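Local coordinates for conserved hypothetical protein (Bacteroides thetaiotaomicron, PDB 2FB0) that is of unknown function but, as a dimeric ferredoxin-like protein of the antibiotic biosynthesis monooxygenase family, is possibly an oxidoreductase, at residues 7-12 against 87-92; 38-43 against 56-61. All blocks are in the same frame, centred on the assembly; numbering follows the deposited sequence.

Contact 1: residues 7-12 against 87-92; sequences LNVFVR and MKLEKF
Asn-8 and Glu-90 exchange backbone hydrogen bonds in both directions, with Asn-8 N to Glu-90 O at 2.9 Å, and Phe-10 and Lys-88 do the same, with Lys-88 N to Phe-10 O at 2.8 Å. Val-9/Leu-89 lies between them as a non-hydrogen-bonded pair, where Val-9 CA points its hydrogen at Lys-88 O (3.4 Å). The segment axes run antiparallel at 165°. Within the chain, strand 86-93 is an outermost strand of the four-stranded sheet, beside 5-12, in the 2-3-1-4 order of the ferredoxin-like fold of the dimeric alpha-beta barrel superfamily.

Apolar contacts occupy the face that also meets helix 72-84. Leu-7 lies alongside Lys-91, its CD2 3.6 Å from Lys-91 CB. Val-9 splits its branches: with CG1 anti to the backbone N (chi1 -178°), CG1 reaches the selenomethionine Met-87 at CE (3.9 Å) and leaves CG2 to meet Leu-89 CG (3.9 Å).

Polar and aromatic groups fill the other face, toward the second subunit. Glu-90 OE1 sits at the edge of the Phe-10 ring, 3.3 Å from Phe-10 CE2, with carboxylate and ring planes 82° apart; the same oxygen forms a salt bridge to Arg-6 of the second subunit. The Asn-8 amide hydrogen-bonds Asn-8 of that subunit.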
loop_
_atom_site.group_PDB
_atom_site.type_symbol
_atom_site.label_atom_id
_atom_site.label_comp_id
_atom_site.label_asym_id
_atom_site.label_seq_id
_atom_site.Cartn_x
_atom_site.Cartn_y
_atom_site.Cartn_z
ATOM N N LEU A 7 4.055 6.529 4.846
ATOM C CA LEU A 7 4.790 6.425 3.577
ATOM C C LEU A 7 4.214 5.321 2.714
ATOM O O LEU A 7 3.900 4.237 3.213
ATOM C CB LEU A 7 6.292 6.171 3.794
ATOM C CG LEU A 7 7.108 7.106 4.703
ATOM C CD1 LEU A 7 8.581 6.733 4.638
ATOM C CD2 LEU A 7 6.939 8.542 4.282
ATOM N N ASN A 8 4.050 5.625 1.430
ATOM C CA ASN A 8 3.792 4.642 0.396
ATOM C C ASN A 8 4.975 4.676 -0.574
ATOM O O ASN A 8 5.183 5.671 -1.275
ATOM C CB ASN A 8 2.507 4.964 -0.376
ATOM C CG ASN A 8 1.224 4.850 0.479
ATOM O OD1 ASN A 8 1.226 4.312 1.604
ATOM N ND2 ASN A 8 0.132 5.361 -0.060
ATOM N N VAL A 9 5.742 3.592 -0.611
ATOM C CA VAL A 9 6.956 3.537 -1.423
ATOM C C VAL A 9 6.739 2.503 -2.514
ATOM O O VAL A 9 6.671 1.306 -2.240
ATOM C CB VAL A 9 8.197 3.199 -0.567
ATOM C CG1 VAL A 9 9.468 3.186 -1.437
ATOM C CG2 VAL A 9 8.363 4.215 0.590
ATOM N N PHE A 10 6.570 2.983 -3.742
ATOM C CA PHE A 10 6.275 2.120 -4.882
ATOM C C PHE A 10 7.572 1.706 -5.543
ATOM O O PHE A 10 8.474 2.521 -5.704
ATOM C CB PHE A 10 5.344 2.828 -5.863
ATOM C CG PHE A 10 4.052 3.277 -5.229
ATOM C CD1 PHE A 10 2.990 2.392 -5.092
ATOM C CD2 PHE A 10 3.917 4.572 -4.743
ATOM C CE1 PHE A 10 1.803 2.794 -4.487
ATOM C CE2 PHE A 10 2.724 4.992 -4.132
ATOM C CZ PHE A 10 1.665 4.089 -4.006
ATOM N N VAL A 11 7.665 0.424 -5.874
ATOM C CA VAL A 11 8.877 -0.158 -6.443
ATOM C C VAL A 11 8.529 -0.861 -7.753
ATOM O O VAL A 11 7.608 -1.700 -7.802
ATOM C CB VAL A 11 9.566 -1.158 -5.475
ATOM C CG1 VAL A 11 10.896 -1.667 -6.061
ATOM C CG2 VAL A 11 9.811 -0.534 -4.087
ATOM N N ARG A 12 9.242 -0.498 -8.818
ATOM C CA ARG A 12 9.118 -1.181 -10.104
ATOM C C ARG A 12 10.381 -2.026 -10.305
ATOM O O ARG A 12 11.499 -1.516 -10.190
ATOM C CB ARG A 12 8.923 -0.167 -11.246
ATOM C CG ARG A 12 8.360 -0.763 -12.553
ATOM C CD ARG A 12 9.453 -1.390 -13.418
ATOM N NE ARG A 12 8.924 -2.322 -14.418
ATOM C CZ ARG A 12 9.670 -3.098 -15.206
ATOM N NH1 ARG A 12 11.001 -3.063 -15.134
ATOM N NH2 ARG A 12 9.077 -3.916 -16.067
HETATM N N MSE A 87 12.563 3.090 -7.203
HETATM C CA MSE A 87 11.734 3.396 -6.048
HETATM C C MSE A 87 11.160 4.794 -6.161
HETATM O O MSE A 87 11.860 5.720 -6.594
HETATM C CB MSE A 87 12.565 3.318 -4.770
HETATM C CG MSE A 87 13.164 1.964 -4.493
HETATM SE SE MSE A 87 14.163 1.934 -2.823
HETATM C CE MSE A 87 13.345 3.400 -1.891
ATOM N N LYS A 88 9.899 4.944 -5.757
ATOM C CA LYS A 88 9.277 6.263 -5.616
ATOM C C LYS A 88 8.582 6.369 -4.263
ATOM O O LYS A 88 7.598 5.671 -3.998
ATOM C CB LYS A 88 8.264 6.541 -6.729
ATOM C CG LYS A 88 7.600 7.934 -6.598
ATOM C CD LYS A 88 6.394 8.078 -7.549
ATOM C CE LYS A 88 5.747 9.464 -7.437
ATOM N NZ LYS A 88 4.877 9.733 -8.623
ATOM N N LEU A 89 9.082 7.270 -3.430
ATOM C CA LEU A 89 8.542 7.463 -2.097
ATOM C C LEU A 89 7.509 8.600 -2.069
ATOM O O LEU A 89 7.746 9.695 -2.594
ATOM C CB LEU A 89 9.689 7.708 -1.111
ATOM C CG LEU A 89 9.361 8.022 0.355
ATOM C CD1 LEU A 89 10.549 7.641 1.210
ATOM C CD2 LEU A 89 9.029 9.494 0.516
ATOM N N GLU A 90 6.351 8.321 -1.476
ATOM C CA GLU A 90 5.334 9.341 -1.238
ATOM C C GLU A 90 5.049 9.393 0.266
ATOM O O GLU A 90 4.906 8.350 0.916
ATOM C CB GLU A 90 4.054 9.061 -2.035
ATOM C CG GLU A 90 4.284 8.910 -3.547
ATOM C CD GLU A 90 3.003 8.905 -4.361
ATOM O OE1 GLU A 90 2.031 8.202 -4.008
ATOM O OE2 GLU A 90 2.971 9.617 -5.381
ATOM N N LYS A 91 4.986 10.612 0.793
ATOM C CA LYS A 91 4.833 10.878 2.216
ATOM C C LYS A 91 3.544 11.659 2.497
ATOM O O LYS A 91 3.215 12.597 1.778
ATOM C CB LYS A 91 6.054 11.661 2.722
ATOM C CG LYS A 91 5.884 12.314 4.108
ATOM C CD LYS A 91 7.231 12.463 4.842
ATOM C CE LYS A 91 8.198 13.416 4.152
ATOM N NZ LYS A 91 9.579 13.329 4.766
ATOM N N PHE A 92 2.822 11.257 3.546
ATOM C CA PHE A 92 1.567 11.907 3.950
ATOM C C PHE A 92 1.537 12.032 5.478
ATOM O O PHE A 92 2.092 11.196 6.187
ATOM C CB PHE A 92 0.356 11.080 3.497
ATOM C CG PHE A 92 0.356 10.738 2.028
ATOM C CD1 PHE A 92 0.940 9.555 1.574
ATOM C CD2 PHE A 92 -0.241 11.598 1.099
ATOM C CE1 PHE A 92 0.940 9.231 0.207
ATOM C CE2 PHE A 92 -0.236 11.282 -0.269
ATOM C CZ PHE A 92 0.355 10.093 -0.705
#

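Contact 2: residues 38-43 against 56-61; sequences CIAYDT and CETWQN. With ACT (acetate ion), chain B.
With chi1 at -160°, Tyr-41 sets its ring anti to the backbone N, while Glu-57 turns CG beside its own N (chi1 -44°) and then extends, which lays the two side chains next to each other pointing the same way. This is a beta hairpin of the ferredoxin-like sheet, interrupted by a classic beta bulge: Ile-39 N (2.8 Å) and Ala-40 N (3.2 Å) both donate to Thr-58 O, shifting the register by one residue. Beyond the bulge, regular pairing resumes, with Thr-58 N bonded to Ala-40 O and Asp-42 and Cys-56 exchanging two backbone hydrogen bonds.

Glu-57 CG lies over one face of the Tyr-41 ring, 3.8 Å from its centroid, a CH-pi contact; the carboxylate is stacked at 26° to the ring plane. Trp-59 NE1 fixes that carboxylate's rotation through a nearly straight bond to Glu-57 OE1 (2.9 Å), accepted on the anti lone pair. Cys-38 SG lies over one face of the Trp-59 six-membered ring, offset toward its rim, 4.3 Å from the centroid, a sulfur-aromatic contact, and Cys-38 CB packs against Trp-59 CZ3.

Tyr-41 and Trp-59 also touch His-68, which shares an acetate, probably from the crystallisation liquor, with Tyr-41: the Tyr-41 OH donates to acetate O at 2.8 Å.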
loop_
_atom_site.group_PDB
_atom_site.type_symbol
_atom_site.label_atom_id
_atom_site.label_comp_id
_atom_site.label_asym_id
_atom_site.label_seq_id
_atom_site.Cartn_x
_atom_site.Cartn_y
_atom_site.Cartn_z
ATOM N N CYS A 38 8.711 3.113 14.873
ATOM C CA CYS A 38 8.073 2.494 13.726
ATOM C C CYS A 38 6.742 1.920 14.177
ATOM O O CYS A 38 6.709 0.953 14.934
ATOM C CB CYS A 38 8.934 1.382 13.132
ATOM S SG CYS A 38 8.198 0.604 11.656
ATOM N N ILE A 39 5.655 2.516 13.709
ATOM C CA ILE A 39 4.318 2.066 14.090
ATOM C C ILE A 39 3.873 0.870 13.240
ATOM O O ILE A 39 3.320 -0.114 13.766
ATOM C CB ILE A 39 3.331 3.259 14.095
ATOM C CG1 ILE A 39 3.681 4.148 15.299
ATOM C CG2 ILE A 39 1.869 2.779 14.132
ATOM C CD1 ILE A 39 3.013 5.452 15.324
ATOM N N ALA A 40 4.171 0.928 11.942
ATOM C CA ALA A 40 3.836 -0.154 11.018
ATOM C C ALA A 40 4.799 -0.151 9.832
ATOM O O ALA A 40 5.333 0.894 9.451
ATOM C CB ALA A 40 2.395 -0.012 10.518
ATOM N N TYR A 41 5.008 -1.326 9.248
ATOM C CA TYR A 41 5.908 -1.448 8.130
ATOM C C TYR A 41 5.654 -2.808 7.521
ATOM O O TYR A 41 5.705 -3.811 8.220
ATOM C CB TYR A 41 7.360 -1.336 8.625
ATOM C CG TYR A 41 8.383 -0.963 7.571
ATOM C CD1 TYR A 41 9.092 0.234 7.657
ATOM C CD2 TYR A 41 8.647 -1.814 6.492
ATOM C CE1 TYR A 41 10.069 0.576 6.693
ATOM C CE2 TYR A 41 9.611 -1.483 5.524
ATOM C CZ TYR A 41 10.310 -0.294 5.631
ATOM O OH TYR A 41 11.237 0.028 4.658
ATOM N N ASP A 42 5.373 -2.846 6.222
ATOM C CA ASP A 42 5.207 -4.125 5.537
ATOM C C ASP A 42 5.478 -3.982 4.047
ATOM O O ASP A 42 5.379 -2.893 3.491
ATOM C CB ASP A 42 3.798 -4.717 5.779
ATOM C CG ASP A 42 3.736 -6.230 5.542
ATOM O OD1 ASP A 42 4.798 -6.872 5.348
ATOM O OD2 ASP A 42 2.614 -6.795 5.565
ATOM N N THR A 43 5.801 -5.104 3.421
ATOM C CA THR A 43 6.015 -5.198 1.982
ATOM C C THR A 43 4.796 -5.856 1.348
ATOM O O THR A 43 4.330 -6.872 1.849
ATOM C CB THR A 43 7.293 -6.029 1.720
ATOM O OG1 THR A 43 8.384 -5.410 2.417
ATOM C CG2 THR A 43 7.597 -6.130 0.224
ATOM N N CYS A 56 4.591 -0.063 2.617
ATOM C CA CYS A 56 3.706 0.801 3.380
ATOM C C CYS A 56 4.281 0.954 4.783
ATOM O O CYS A 56 4.611 -0.037 5.431
ATOM C CB CYS A 56 2.305 0.191 3.454
ATOM S SG CYS A 56 1.070 1.373 4.033
ATOM N N GLU A 57 4.418 2.192 5.247
ATOM C CA GLU A 57 5.052 2.448 6.531
ATOM C C GLU A 57 4.241 3.452 7.307
ATOM O O GLU A 57 3.636 4.335 6.723
ATOM C CB GLU A 57 6.465 3.014 6.340
ATOM C CG GLU A 57 7.252 2.275 5.279
ATOM C CD GLU A 57 8.572 2.922 4.937
ATOM O OE1 GLU A 57 9.151 3.637 5.778
ATOM O OE2 GLU A 57 9.036 2.681 3.807
ATOM N N THR A 58 4.255 3.324 8.631
ATOM C CA THR A 58 3.743 4.374 9.494
ATOM C C THR A 58 4.786 4.693 10.551
ATOM O O THR A 58 5.283 3.798 11.243
ATOM C CB THR A 58 2.424 3.969 10.167
ATOM O OG1 THR A 58 1.526 3.497 9.164
ATOM C CG2 THR A 58 1.791 5.157 10.919
ATOM N N TRP A 59 5.106 5.978 10.658
ATOM C CA TRP A 59 6.115 6.471 11.579
ATOM C C TRP A 59 5.454 7.363 12.605
ATOM O O TRP A 59 4.534 8.114 12.280
ATOM C CB TRP A 59 7.246 7.196 10.826
ATOM C CG TRP A 59 8.023 6.187 10.049
ATOM C CD1 TRP A 59 7.828 5.821 8.743
ATOM C CD2 TRP A 59 9.044 5.331 10.560
ATOM N NE1 TRP A 59 8.689 4.796 8.408
ATOM C CE2 TRP A 59 9.444 4.480 9.507
ATOM C CE3 TRP A 59 9.669 5.204 11.812
ATOM C CZ2 TRP A 59 10.449 3.525 9.661
ATOM C CZ3 TRP A 59 10.665 4.253 11.963
ATOM C CH2 TRP A 59 11.039 3.420 10.896
ATOM N N GLN A 60 5.910 7.254 13.852
ATOM C CA GLN A 60 5.304 8.011 14.948
ATOM C C GLN A 60 5.333 9.509 14.713
ATOM O O GLN A 60 4.381 10.218 15.045
ATOM C CB GLN A 60 5.981 7.692 16.285
ATOM C CG GLN A 60 5.176 8.246 17.469
ATOM C CD GLN A 60 5.764 7.888 18.810
ATOM O OE1 GLN A 60 6.275 6.778 19.007
ATOM N NE2 GLN A 60 5.709 8.833 19.743
ATOM N N ASN A 61 6.441 9.984 14.151
ATOM C CA ASN A 61 6.633 11.392 13.852
ATOM C C ASN A 61 7.824 11.574 12.915
ATOM O O ASN A 61 8.514 10.598 12.552
ATOM C CB ASN A 61 6.842 12.206 15.149
ATOM C CG ASN A 61 7.954 11.649 16.012
ATOM O OD1 ASN A 61 9.104 11.565 15.581
ATOM N ND2 ASN A 61 7.620 11.256 17.243
HETATM C C ACT B . 11.924 3.537 4.147
HETATM O O ACT B . 12.297 2.603 4.899
HETATM O OXT ACT B . 11.803 4.682 4.659
HETATM C CH3 ACT B . 11.655 3.316 2.699
#

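Contacts 1 and 2 pair the two outer strands of one sheet with its two inner strands, and their centres lie about 12 Å apart. The inner strands 5-12 and 52-59 join them: Leu-7 N lies 2.9 Å from Glu-57 O, a probable hydrogen bond, and Val-9 CG2 packs 3.6 Å from Glu-57 OE2. Leu-7 of contact 1 and Glu-57 and Tyr-41 of contact 2 all approach the acetate, consistent with a small pocket on the helix-covered face, although no catalytic role is established. The opposite face serves the dimer: beside the dimer-facing side of contact 1, Asp-42 of contact 2 reaches Arg-49, Ser-46 and Thr-48 of the second subunit, while Asn-8 OD1 packs 3.8 Å from Cys-56 SG.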